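Local coordinates for protein putative NADH-depentdent flavin oxidoreductase (Cupriavidus metallidurans, PDB 5OCS) that probably acts as an FMN-dependent ene-reductase of the Old Yellow Enzyme family, taking reducing equivalents from NADPH or NADH, at residues Ala151-Ile156 and Met208-Glu213; Asp158-Ala163 and Leu212-Ala217; Glu173-His178 and Glu220-Glu225; Arg166-Gly171 and Ala224-Trp229. One frame throughout, in Å; residues are numbered along the deposited sequence.

Contact 1 (Ala151-Ile156 and Met208-Glu213)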
loop_
_atom_site.group_PDB
_atom_site.type_symbol
_atom_site.label_atom_id
_atom_site.label_comp_id
_atom_site.label_asym_id
_atom_site.label_seq_id
_atom_site.Cartn_x
_atom_site.Cartn_y
_atom_site.Cartn_z
ATOM N N ALA D 151 -8.400 -38.900 18.861
ATOM C CA ALA D 151 -8.716 -38.644 17.432
ATOM C C ALA D 151 -8.669 -37.144 17.100
ATOM O O ALA D 151 -8.185 -36.744 16.039
ATOM C CB ALA D 151 -10.068 -39.188 17.101
ATOM N N GLY D 152 -9.190 -36.320 18.004
ATOM C CA GLY D 152 -9.233 -34.859 17.772
ATOM C C GLY D 152 -7.859 -34.261 17.723
ATOM O O GLY D 152 -7.606 -33.363 16.918
ATOM N N MET D 153 -6.967 -34.744 18.575
ATOM C CA MET D 153 -5.595 -34.288 18.589
ATOM C C MET D 153 -4.852 -34.731 17.328
ATOM O O MET D 153 -4.036 -33.980 16.817
ATOM C CB MET D 153 -4.868 -34.728 19.857
ATOM C CG MET D 153 -5.408 -33.952 21.039
ATOM S SD MET D 153 -4.791 -34.448 22.637
ATOM C CE MET D 153 -3.100 -34.039 22.630
ATOM N N LYS D 154 -5.107 -35.971 16.863
ATOM C CA LYS D 154 -4.577 -36.437 15.586
ATOM C C LYS D 154 -5.039 -35.611 14.401
ATOM O O LYS D 154 -4.201 -35.260 13.546
ATOM C CB LYS D 154 -4.914 -37.914 15.356
ATOM C CG LYS D 154 -4.461 -38.463 14.013
ATOM C CD LYS D 154 -4.708 -39.978 13.987
ATOM C CE LYS D 154 -4.717 -40.615 12.600
ATOM N NZ LYS D 154 -3.575 -40.136 11.807
ATOM N N LYS D 155 -6.331 -35.289 14.336
ATOM C CA LYS D 155 -6.832 -34.394 13.290
ATOM C C LYS D 155 -6.048 -33.084 13.291
ATOM O O LYS D 155 -5.547 -32.648 12.253
ATOM C CB LYS D 155 -8.320 -34.093 13.433
ATOM C CG LYS D 155 -8.925 -33.414 12.225
ATOM C CD LYS D 155 -10.347 -32.940 12.412
ATOM C CE LYS D 155 -10.865 -32.272 11.163
ATOM N NZ LYS D 155 -10.195 -30.962 10.919
ATOM N N ILE D 156 -5.881 -32.479 14.453
ATOM C CA ILE D 156 -5.122 -31.216 14.515
ATOM C C ILE D 156 -3.676 -31.363 14.028
ATOM O O ILE D 156 -3.242 -30.533 13.201
ATOM C CB ILE D 156 -5.203 -30.579 15.914
ATOM C CG1 ILE D 156 -6.645 -30.117 16.145
ATOM C CG2 ILE D 156 -4.232 -29.405 16.033
ATOM C CD1 ILE D 156 -6.996 -30.038 17.622
ATOM N N MET D 208 3.770 -29.207 27.500
ATOM C CA MET D 208 4.503 -28.852 26.273
ATOM C C MET D 208 4.400 -29.943 25.221
ATOM O O MET D 208 4.770 -29.707 24.071
ATOM C CB MET D 208 5.971 -28.626 26.597
ATOM C CG MET D 208 6.247 -27.450 27.501
ATOM S SD MET D 208 7.976 -27.010 27.679
ATOM C CE MET D 208 8.653 -28.542 28.348
ATOM N N ARG D 209 3.971 -31.139 25.617
ATOM C CA ARG D 209 4.002 -32.307 24.761
ATOM C C ARG D 209 3.245 -32.108 23.445
ATOM O O ARG D 209 3.804 -32.369 22.401
ATOM C CB ARG D 209 3.431 -33.549 25.485
ATOM C CG ARG D 209 3.677 -34.897 24.770
ATOM C CD ARG D 209 3.158 -36.101 25.575
ATOM N NE ARG D 209 3.603 -36.050 26.972
ATOM C CZ ARG D 209 4.858 -36.265 27.377
ATOM N NH1 ARG D 209 5.816 -36.585 26.513
ATOM N NH2 ARG D 209 5.180 -36.141 28.662
ATOM N N PHE D 210 1.984 -31.678 23.493
ATOM C CA PHE D 210 1.216 -31.540 22.252
ATOM C C PHE D 210 1.718 -30.381 21.383
ATOM O O PHE D 210 1.923 -30.590 20.158
ATOM C CB PHE D 210 -0.271 -31.427 22.531
ATOM C CG PHE D 210 -1.134 -31.340 21.284
ATOM C CD1 PHE D 210 -1.112 -32.359 20.319
ATOM C CD2 PHE D 210 -1.906 -30.216 21.030
ATOM C CE1 PHE D 210 -1.907 -32.293 19.181
ATOM C CE2 PHE D 210 -2.722 -30.144 19.884
ATOM C CZ PHE D 210 -2.717 -31.184 18.961
ATOM N N PRO D 211 1.961 -29.178 21.974
ATOM C CA PRO D 211 2.606 -28.134 21.163
ATOM C C PRO D 211 3.918 -28.596 20.469
ATOM O O PRO D 211 4.155 -28.281 19.287
ATOM C CB PRO D 211 2.906 -27.029 22.184
ATOM C CG PRO D 211 1.740 -27.157 23.123
ATOM C CD PRO D 211 1.475 -28.623 23.255
ATOM N N LEU D 212 4.746 -29.357 21.198
ATOM C CA LEU D 212 5.970 -29.890 20.603
ATOM C C LEU D 212 5.697 -30.980 19.569
ATOM O O LEU D 212 6.449 -31.051 18.581
ATOM C CB LEU D 212 6.972 -30.322 21.680
ATOM C CG LEU D 212 7.533 -29.130 22.457
ATOM C CD1 LEU D 212 8.318 -29.606 23.669
ATOM C CD2 LEU D 212 8.385 -28.217 21.619
ATOM N N GLU D 213 4.655 -31.794 19.747
ATOM C CA GLU D 213 4.232 -32.765 18.690
ATOM C C GLU D 213 3.858 -32.037 17.403
ATOM O O GLU D 213 4.215 -32.449 16.291
ATOM C CB GLU D 213 3.064 -33.634 19.113
ATOM C CG GLU D 213 3.475 -34.676 20.159
ATOM C CD GLU D 213 2.323 -35.420 20.733
ATOM O OE1 GLU D 213 1.168 -35.106 20.366
ATOM O OE2 GLU D 213 2.573 -36.340 21.556
#
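Phe210 holds CG anti to its main-chain nitrogen (chi1 -178°), which sends the ring out from its helix toward Met153, and Met153 answers with a chain that runs straight through chi2 and then bends at chi3 (67°), turning its methyl back to the ring. The bend brings CE of Met153 to 3.5 Å from CD1 of Phe210. The sulfur stands farther off, with Met153 SD 5.0 Å from the Phe210 ring centroid but only 15° off the ring normal, a Met-aromatic contact made over the face at some distance. Ile156 comes to the edge instead: its CG2, near the ring plane, lies 3.7 Å from CZ of Phe210. Met153 O lies 3.6 Å from Phe210 CE1. The joint is apolar and buried, with one aromatic side chain bridging two helices; in the segments 151-156 and 208-213 the nearest CA atoms, those of Met153 and Phe210, are 8.2 Å apart. Helix 184-189 packs against it, Phe188 meeting both Phe210 and Met153 while Leu184 lies on Ile156; Tyr200, from a loop, touches Met153 and Phe210.

Contact 2 (Asp158-Ala163 and Leu212-Ala217)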
loop_
_atom_site.group_PDB
_atom_site.type_symbol
_atom_site.label_atom_id
_atom_site.label_comp_id
_atom_site.label_asym_id
_atom_site.label_seq_id
_atom_site.Cartn_x
_atom_site.Cartn_y
_atom_site.Cartn_z
ATOM N N ASP D 158 -2.505 -33.576 11.970
ATOM C CA ASP D 158 -2.514 -33.833 10.548
ATOM C C ASP D 158 -2.907 -32.578 9.767
ATOM O O ASP D 158 -2.433 -32.403 8.656
ATOM C CB ASP D 158 -3.448 -34.968 10.197
ATOM C CG ASP D 158 -2.956 -36.303 10.696
ATOM O OD1 ASP D 158 -1.744 -36.475 11.032
ATOM O OD2 ASP D 158 -3.818 -37.162 10.779
ATOM N N ASP D 159 -3.778 -31.746 10.338
ATOM C CA ASP D 159 -4.223 -30.490 9.691
ATOM C C ASP D 159 -3.050 -29.486 9.619
ATOM O O ASP D 159 -2.853 -28.823 8.586
ATOM C CB ASP D 159 -5.406 -29.855 10.420
ATOM C CG ASP D 159 -6.692 -30.641 10.276
ATOM O OD1 ASP D 159 -6.781 -31.541 9.395
ATOM O OD2 ASP D 159 -7.637 -30.333 11.020
ATOM N N PHE D 160 -2.269 -29.390 10.689
ATOM C CA PHE D 160 -1.053 -28.584 10.659
ATOM C C PHE D 160 -0.087 -29.051 9.556
ATOM O O PHE D 160 0.491 -28.243 8.826
ATOM C CB PHE D 160 -0.359 -28.547 12.006
ATOM C CG PHE D 160 -0.798 -27.405 12.889
ATOM C CD1 PHE D 160 -0.158 -26.166 12.809
ATOM C CD2 PHE D 160 -1.859 -27.556 13.813
ATOM C CE1 PHE D 160 -0.557 -25.087 13.614
ATOM C CE2 PHE D 160 -2.242 -26.492 14.638
ATOM C CZ PHE D 160 -1.606 -25.246 14.520
ATOM N N VAL D 161 0.098 -30.354 9.486
ATOM C CA VAL D 161 0.885 -30.976 8.438
ATOM C C VAL D 161 0.344 -30.673 7.056
ATOM O O VAL D 161 1.130 -30.290 6.182
ATOM C CB VAL D 161 1.007 -32.504 8.643
ATOM C CG1 VAL D 161 1.671 -33.159 7.419
ATOM C CG2 VAL D 161 1.822 -32.785 9.905
ATOM N N ALA D 162 -0.956 -30.833 6.846
ATOM C CA ALA D 162 -1.538 -30.608 5.526
ATOM C C ALA D 162 -1.321 -29.157 5.117
ATOM O O ALA D 162 -0.912 -28.869 3.983
ATOM C CB ALA D 162 -3.000 -30.999 5.447
ATOM N N ALA D 163 -1.570 -28.250 6.039
ATOM C CA ALA D 163 -1.410 -26.805 5.765
ATOM C C ALA D 163 0.055 -26.447 5.524
ATOM O O ALA D 163 0.346 -25.627 4.655
ATOM C CB ALA D 163 -1.997 -25.974 6.903
ATOM N N LEU D 212 4.746 -29.357 21.198
ATOM C CA LEU D 212 5.970 -29.890 20.603
ATOM C C LEU D 212 5.697 -30.980 19.569
ATOM O O LEU D 212 6.449 -31.051 18.581
ATOM C CB LEU D 212 6.972 -30.322 21.680
ATOM C CG LEU D 212 7.533 -29.130 22.457
ATOM C CD1 LEU D 212 8.318 -29.606 23.669
ATOM C CD2 LEU D 212 8.385 -28.217 21.619
ATOM N N GLU D 213 4.655 -31.794 19.747
ATOM C CA GLU D 213 4.232 -32.765 18.690
ATOM C C GLU D 213 3.858 -32.037 17.403
ATOM O O GLU D 213 4.215 -32.449 16.291
ATOM C CB GLU D 213 3.064 -33.634 19.113
ATOM C CG GLU D 213 3.475 -34.676 20.159
ATOM C CD GLU D 213 2.323 -35.420 20.733
ATOM O OE1 GLU D 213 1.168 -35.106 20.366
ATOM O OE2 GLU D 213 2.573 -36.340 21.556
ATOM N N VAL D 214 3.125 -30.940 17.566
ATOM C CA VAL D 214 2.663 -30.177 16.397
ATOM C C VAL D 214 3.861 -29.574 15.712
ATOM O O VAL D 214 4.002 -29.716 14.461
ATOM C CB VAL D 214 1.640 -29.090 16.784
ATOM C CG1 VAL D 214 1.256 -28.219 15.581
ATOM C CG2 VAL D 214 0.407 -29.766 17.322
ATOM N N PHE D 215 4.725 -28.905 16.489
ATOM C CA PHE D 215 5.938 -28.324 15.934
ATOM C C PHE D 215 6.734 -29.400 15.187
ATOM O O PHE D 215 7.185 -29.175 14.050
ATOM C CB PHE D 215 6.844 -27.703 16.988
ATOM C CG PHE D 215 8.166 -27.325 16.450
ATOM C CD1 PHE D 215 8.344 -26.101 15.825
ATOM C CD2 PHE D 215 9.217 -28.221 16.490
ATOM C CE1 PHE D 215 9.541 -25.785 15.249
ATOM C CE2 PHE D 215 10.422 -27.907 15.916
ATOM C CZ PHE D 215 10.588 -26.678 15.300
ATOM N N ASP D 216 6.941 -30.551 15.831
ATOM C CA ASP D 216 7.695 -31.652 15.177
ATOM C C ASP D 216 7.072 -32.108 13.897
ATOM O O ASP D 216 7.778 -32.328 12.918
ATOM C CB ASP D 216 7.836 -32.876 16.121
ATOM C CG ASP D 216 8.823 -32.623 17.253
ATOM O OD1 ASP D 216 9.655 -31.692 17.141
ATOM O OD2 ASP D 216 8.776 -33.389 18.253
ATOM N N ALA D 217 5.756 -32.227 13.878
ATOM C CA ALA D 217 5.079 -32.659 12.685
ATOM C C ALA D 217 5.211 -31.673 11.536
ATOM O O ALA D 217 5.411 -32.084 10.382
ATOM C CB ALA D 217 3.629 -32.949 12.975
#
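Two neighbouring outer helices of the TIM barrel, 150-169 and 204-221, pack side by side here through Phe160, Val161, Val214 and Ala217. The principal touch is a CH-pi contact. CG1 of Val214 sits over one face of the Phe160 ring, 3.6 Å from its centroid and 17° off the ring normal, displaced toward the substituted end so that Phe160 CG, at 3.5 Å from this Val214 methyl, is the nearest ring atom. Val214 places that branch by setting CG1 anti to its own nitrogen (chi1 175°). A first torsion of -91°, off the usual staggered positions, presents the face of Phe160 to this methyl. In the (beta/alpha)8 plan, helix 150-169 comes after strand 96-102 and helix 204-221 after strand 175-179, so these are successive helices clothing adjacent strands, and Phe160 faces the layer between helices and sheet. Its side chain is about 8 Å from that of Gln100, an FMN-binding residue, which puts it near, though not in, the cofactor site. Val161, the next residue on its helix, reaches Ala217, about a turn beyond Val214, with Val161 CG2 3.6 Å from Ala217 CB. The small methyl of Ala217 lets the backbones come near, with the CA atoms of Val161 and Ala217 6.2 Å apart against 7.0 Å for those of Phe160 and Val214. Val218 and Val60 complete the packing round Phe160, and toward the surface a salt bridge from Glu213 to Arg157 ties the same two helices.

Contact 3 (Glu173-His178 and Glu220-Glu225)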
loop_
_atom_site.group_PDB
_atom_site.type_symbol
_atom_site.label_atom_id
_atom_site.label_comp_id
_atom_site.label_asym_id
_atom_site.label_seq_id
_atom_site.Cartn_x
_atom_site.Cartn_y
_atom_site.Cartn_z
ATOM N N GLU D 173 8.228 -19.402 2.447
ATOM C CA GLU D 173 9.637 -19.632 2.768
ATOM C C GLU D 173 9.893 -20.023 4.212
ATOM O O GLU D 173 11.035 -20.328 4.584
ATOM C CB GLU D 173 10.415 -18.396 2.418
ATOM C CG GLU D 173 10.499 -18.197 0.907
ATOM C CD GLU D 173 10.876 -16.786 0.513
ATOM O OE1 GLU D 173 10.007 -15.902 0.566
ATOM O OE2 GLU D 173 12.087 -16.556 0.233
ATOM N N GLY D 174 8.847 -20.033 5.029
ATOM C CA GLY D 174 8.988 -20.355 6.421
ATOM C C GLY D 174 7.644 -20.444 7.111
ATOM O O GLY D 174 6.637 -19.917 6.618
ATOM N N ILE D 175 7.630 -21.114 8.262
ATOM C CA ILE D 175 6.376 -21.261 9.022
ATOM C C ILE D 175 6.587 -20.867 10.485
ATOM O O ILE D 175 7.532 -21.311 11.159
ATOM C CB ILE D 175 5.826 -22.697 8.999
ATOM C CG1 ILE D 175 5.311 -23.068 7.588
ATOM C CG2 ILE D 175 4.651 -22.863 9.987
ATOM C CD1 ILE D 175 4.924 -24.511 7.436
ATOM N N GLU D 176 5.708 -20.011 10.968
ATOM C CA GLU D 176 5.603 -19.719 12.396
ATOM C C GLU D 176 4.426 -20.480 12.960
ATOM O O GLU D 176 3.273 -20.288 12.535
ATOM C CB GLU D 176 5.419 -18.217 12.613
ATOM C CG GLU D 176 5.152 -17.854 14.074
ATOM C CD GLU D 176 5.272 -16.371 14.350
ATOM O OE1 GLU D 176 6.368 -15.805 14.145
ATOM O OE2 GLU D 176 4.250 -15.790 14.794
ATOM N N VAL D 177 4.694 -21.385 13.899
ATOM C CA VAL D 177 3.601 -22.168 14.479
ATOM C C VAL D 177 3.138 -21.319 15.658
ATOM O O VAL D 177 3.929 -20.891 16.512
ATOM C CB VAL D 177 4.094 -23.550 14.987
ATOM C CG1 VAL D 177 3.000 -24.260 15.744
ATOM C CG2 VAL D 177 4.572 -24.395 13.812
ATOM N N HIS D 178 1.850 -21.073 15.702
ATOM C CA HIS D 178 1.283 -20.151 16.672
ATOM C C HIS D 178 1.037 -20.855 18.004
ATOM O O HIS D 178 0.072 -21.575 18.136
ATOM C CB HIS D 178 -0.010 -19.550 16.135
ATOM C CG HIS D 178 -0.426 -18.273 16.807
ATOM N ND1 HIS D 178 0.104 -17.836 18.004
ATOM C CD2 HIS D 178 -1.326 -17.330 16.436
ATOM C CE1 HIS D 178 -0.453 -16.687 18.341
ATOM N NE2 HIS D 178 -1.317 -16.353 17.400
ATOM N N GLU D 220 8.854 -31.769 10.267
ATOM C CA GLU D 220 9.053 -32.957 9.440
ATOM C C GLU D 220 8.457 -32.771 8.046
ATOM O O GLU D 220 9.073 -33.181 7.046
ATOM C CB GLU D 220 8.448 -34.178 10.105
ATOM C CG GLU D 220 8.904 -35.500 9.476
ATOM C CD GLU D 220 8.216 -35.851 8.190
ATOM O OE1 GLU D 220 7.035 -35.459 8.005
ATOM O OE2 GLU D 220 8.866 -36.540 7.353
ATOM N N ALA D 221 7.276 -32.162 7.969
ATOM C CA ALA D 221 6.574 -32.042 6.711
ATOM C C ALA D 221 7.128 -30.939 5.793
ATOM O O ALA D 221 7.023 -31.056 4.572
ATOM C CB ALA D 221 5.105 -31.834 6.943
ATOM N N PHE D 222 7.633 -29.854 6.370
ATOM C CA PHE D 222 8.056 -28.666 5.603
ATOM C C PHE D 222 9.490 -28.885 5.115
ATOM O O PHE D 222 10.306 -29.474 5.842
ATOM C CB PHE D 222 8.000 -27.414 6.489
ATOM C CG PHE D 222 7.853 -26.096 5.747
ATOM C CD1 PHE D 222 6.731 -25.834 4.968
ATOM C CD2 PHE D 222 8.790 -25.068 5.935
ATOM C CE1 PHE D 222 6.573 -24.617 4.317
ATOM C CE2 PHE D 222 8.655 -23.859 5.303
ATOM C CZ PHE D 222 7.541 -23.637 4.490
ATOM N N PRO D 223 9.805 -28.435 3.883
ATOM C CA PRO D 223 11.138 -28.713 3.344
ATOM C C PRO D 223 12.254 -28.347 4.303
ATOM O O PRO D 223 12.303 -27.247 4.812
ATOM C CB PRO D 223 11.180 -27.852 2.063
ATOM C CG PRO D 223 9.755 -27.850 1.601
ATOM C CD PRO D 223 8.942 -27.765 2.884
ATOM N N ALA D 224 13.145 -29.300 4.571
ATOM C CA ALA D 224 14.137 -29.161 5.656
ATOM C C ALA D 224 14.976 -27.879 5.622
ATOM O O ALA D 224 15.351 -27.356 6.651
ATOM C CB ALA D 224 15.047 -30.412 5.697
ATOM N N GLU D 225 15.251 -27.378 4.420
ATOM C CA GLU D 225 16.049 -26.186 4.223
ATOM C C GLU D 225 15.338 -24.874 4.613
ATOM O O GLU D 225 15.986 -23.865 4.824
ATOM C CB GLU D 225 16.545 -26.110 2.751
ATOM C CG GLU D 225 15.448 -25.947 1.682
ATOM C CD GLU D 225 14.880 -27.255 1.163
ATOM O OE1 GLU D 225 14.948 -28.267 1.880
ATOM O OE2 GLU D 225 14.327 -27.273 0.029
#
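Glu173, whose main-chain carbon lies 4.2 Å from Phe222 CE2 at the ring edge, has its carboxylate oxygen OE1 gripped twice, by the backbone N-H of Val97 and by a salt bridge to Arg90 NH1. This anchors the start of strand 175-179, the fourth of the TIM barrel, against strand 96-102. The contact belongs to a beta-alpha-beta crossover: strand 175-179 leads through helix 204-221, and the chain then turns back through residues 222-227 into the adjacent strand 228-233. Phe222 is the first residue to leave helical geometry. Its chi1 of -156°, with CG roughly anti to the main-chain nitrogen, sends the ring toward the strand, where it packs between the end of the helix and the sheet. Ile175 receives it. Ile175 CD1 lies over one face of the Phe222 ring, 3.6 Å from the centroid and 23° off the normal, a CH-pi contact shifted toward the CD1-CE1 side. The fit is tight, Ile175 CD1 being 3.3 Å from Phe222 CD1, and Ile175 CG1 follows at 3.8 Å from Phe222 CE1. Ala164 and Val218 pack on Ile175, while Val228 and Ala168 touch Phe222. Glu176, next along the strand, forms a salt bridge to Arg231 and a hydrogen bond to Gln100, both FMN-binding residues. Gly174 passes obliquely by the CE2 corner of the ring, its CA 3.7 Å from Phe222 CE2; its N, buried by the aromatic group without a polar partner in the model, lies 3.8 Å from the same CE2.

Contact 4 (Arg166-Gly171 and Ala224-Trp229)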
loop_
_atom_site.group_PDB
_atom_site.type_symbol
_atom_site.label_atom_id
_atom_site.label_comp_id
_atom_site.label_asym_id
_atom_site.label_seq_id
_atom_site.Cartn_x
_atom_site.Cartn_y
_atom_site.Cartn_z
ATOM N N ARG D 166 0.808 -27.409 1.964
ATOM C CA ARG D 166 0.233 -26.424 1.038
ATOM C C ARG D 166 1.084 -25.174 0.984
ATOM O O ARG D 166 1.354 -24.641 -0.108
ATOM C CB ARG D 166 -1.203 -26.075 1.378
ATOM C CG ARG D 166 -2.177 -27.221 1.260
ATOM C CD ARG D 166 -3.558 -26.693 1.493
ATOM N NE ARG D 166 -4.590 -27.735 1.535
ATOM C CZ ARG D 166 -5.193 -28.248 0.471
ATOM N NH1 ARG D 166 -4.888 -27.831 -0.752
ATOM N NH2 ARG D 166 -6.126 -29.196 0.625
ATOM N N ALA D 167 1.546 -24.730 2.158
ATOM C CA ALA D 167 2.409 -23.551 2.234
ATOM C C ALA D 167 3.711 -23.796 1.457
ATOM O O ALA D 167 4.161 -22.914 0.716
ATOM C CB ALA D 167 2.671 -23.157 3.679
ATOM N N ALA D 168 4.297 -24.968 1.606
ATOM C CA ALA D 168 5.530 -25.306 0.878
ATOM C C ALA D 168 5.284 -25.254 -0.642
ATOM O O ALA D 168 6.093 -24.704 -1.393
ATOM C CB ALA D 168 6.055 -26.673 1.308
ATOM N N ARG D 169 4.166 -25.822 -1.076
ATOM C CA ARG D 169 3.801 -25.854 -2.514
ATOM C C ARG D 169 3.544 -24.454 -3.098
ATOM O O ARG D 169 3.825 -24.193 -4.255
ATOM C CB ARG D 169 2.547 -26.687 -2.693
ATOM C CG ARG D 169 2.175 -26.969 -4.131
ATOM C CD ARG D 169 1.344 -28.228 -4.254
ATOM N NE ARG D 169 0.133 -28.156 -3.458
ATOM C CZ ARG D 169 -0.593 -29.196 -3.049
ATOM N NH1 ARG D 169 -0.267 -30.434 -3.381
ATOM N NH2 ARG D 169 -1.681 -29.000 -2.339
ATOM N N LEU D 170 3.090 -23.544 -2.249
ATOM C CA LEU D 170 2.936 -22.139 -2.618
ATOM C C LEU D 170 4.244 -21.385 -2.682
ATOM O O LEU D 170 4.264 -20.222 -3.094
ATOM C CB LEU D 170 1.980 -21.451 -1.610
ATOM C CG LEU D 170 0.500 -21.825 -1.696
ATOM C CD1 LEU D 170 -0.365 -21.120 -0.644
ATOM C CD2 LEU D 170 -0.055 -21.482 -3.049
ATOM N N GLY D 171 5.341 -22.004 -2.257
ATOM C CA GLY D 171 6.611 -21.330 -2.249
ATOM C C GLY D 171 6.754 -20.418 -1.036
ATOM O O GLY D 171 7.679 -19.610 -0.989
ATOM N N ALA D 224 13.145 -29.300 4.571
ATOM C CA ALA D 224 14.137 -29.161 5.656
ATOM C C ALA D 224 14.976 -27.879 5.622
ATOM O O ALA D 224 15.351 -27.356 6.651
ATOM C CB ALA D 224 15.047 -30.412 5.697
ATOM N N GLU D 225 15.251 -27.378 4.420
ATOM C CA GLU D 225 16.049 -26.186 4.223
ATOM C C GLU D 225 15.338 -24.874 4.613
ATOM O O GLU D 225 15.986 -23.865 4.824
ATOM C CB GLU D 225 16.545 -26.110 2.751
ATOM C CG GLU D 225 15.448 -25.947 1.682
ATOM C CD GLU D 225 14.880 -27.255 1.163
ATOM O OE1 GLU D 225 14.948 -28.267 1.880
ATOM O OE2 GLU D 225 14.327 -27.273 0.029
ATOM N N ARG D 226 14.011 -24.895 4.696
ATOM C CA ARG D 226 13.271 -23.697 5.021
ATOM C C ARG D 226 12.990 -23.689 6.521
ATOM O O ARG D 226 12.733 -24.737 7.080
ATOM C CB ARG D 226 11.954 -23.661 4.257
ATOM C CG ARG D 226 12.114 -23.900 2.753
ATOM C CD ARG D 226 10.783 -23.752 2.037
ATOM N NE ARG D 226 10.822 -24.312 0.667
ATOM C CZ ARG D 226 9.808 -24.316 -0.184
ATOM N NH1 ARG D 226 8.638 -23.783 0.125
ATOM N NH2 ARG D 226 9.947 -24.895 -1.372
ATOM N N PRO D 227 13.023 -22.520 7.144
ATOM C CA PRO D 227 12.898 -22.419 8.612
ATOM C C PRO D 227 11.472 -22.633 9.112
ATOM O O PRO D 227 10.517 -22.246 8.465
ATOM C CB PRO D 227 13.350 -20.968 8.908
ATOM C CG PRO D 227 12.996 -20.218 7.645
ATOM C CD PRO D 227 13.348 -21.214 6.549
ATOM N N VAL D 228 11.371 -23.246 10.275
ATOM C CA VAL D 228 10.130 -23.392 10.980
ATOM C C VAL D 228 10.445 -22.992 12.417
ATOM O O VAL D 228 11.495 -23.379 12.982
ATOM C CB VAL D 228 9.611 -24.836 10.938
ATOM C CG1 VAL D 228 8.360 -25.020 11.822
ATOM C CG2 VAL D 228 9.361 -25.265 9.535
ATOM N N TRP D 229 9.533 -22.243 13.023
ATOM C CA TRP D 229 9.721 -21.768 14.390
ATOM C C TRP D 229 8.377 -21.659 15.101
ATOM O O TRP D 229 7.346 -22.016 14.530
ATOM C CB TRP D 229 10.516 -20.456 14.402
ATOM C CG TRP D 229 9.807 -19.252 13.863
ATOM C CD1 TRP D 229 9.058 -18.344 14.553
ATOM C CD2 TRP D 229 9.794 -18.809 12.503
ATOM N NE1 TRP D 229 8.583 -17.378 13.708
ATOM C CE2 TRP D 229 9.023 -17.647 12.444
ATOM C CE3 TRP D 229 10.334 -19.311 11.328
ATOM C CZ2 TRP D 229 8.804 -16.960 11.250
ATOM C CZ3 TRP D 229 10.134 -18.612 10.157
ATOM C CH2 TRP D 229 9.357 -17.487 10.114
#
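Arg226 leaves its backbone toward helix 150-169, and its CB first brushes the ring of Phe222. CG turns to the side of the main-chain nitrogen (chi1 -51°), after which the chain runs extended to NE; on the way CD of Arg226 passes the same ring. At the tip, NH1 of Arg226 gives a hydrogen bond of 3.1 Å to Ala168 O, with an N-H...O angle of 152°. The donor lies in the carbonyl plane on a lone pair, while the oxygen is 19° out of the guanidinium plane. NH1 also bonds the carbonyl of Ile172, its stronger partner, and so fastens two points of the chain just where the helix gives way to the strand. Around it, Gly171 CA lies 4.0 Å from NH1 of Arg226, and Ala168 CB is 4.1 Å from that same NH1 of Arg226. The helix closes here in a Schellman motif; one of its two bonds back into the last turn runs from Gly171 N, at positive phi, to Ala168 O, 2.9 Å. Ala168 O thus serves two donors, one from its own helix end and one from the arginine. A cationic group set on a last-turn carbonyl and on that of Ile172 just beyond would be expected to offset the negative end of the helix dipole, in addition to pinning the turn that leads from the helix into strand 175-179.

In the fold
From the N terminus, helix 150-169 supplies the first segments of contacts 1, 2 and 4 in turn, and strand 175-179 that of contact 3. Helix 204-221 then comes back to close contacts 1 and 2 with overlapping segments, and the turn into strand 228-233 closes contacts 3 and 4, which share Ala224 and Glu225. Contacts 1 and 2 each cross contacts 3 and 4 along the chain. Together they sew two consecutive outer helices to each other and to neighbouring barrel strands. Contacts 2 and 3 meet through Val161 and Ala221, and contacts 2 and 4 through Phe215 and Val228. Contacts 3 and 4 join where Glu176 and Trp229 pair on adjacent strands.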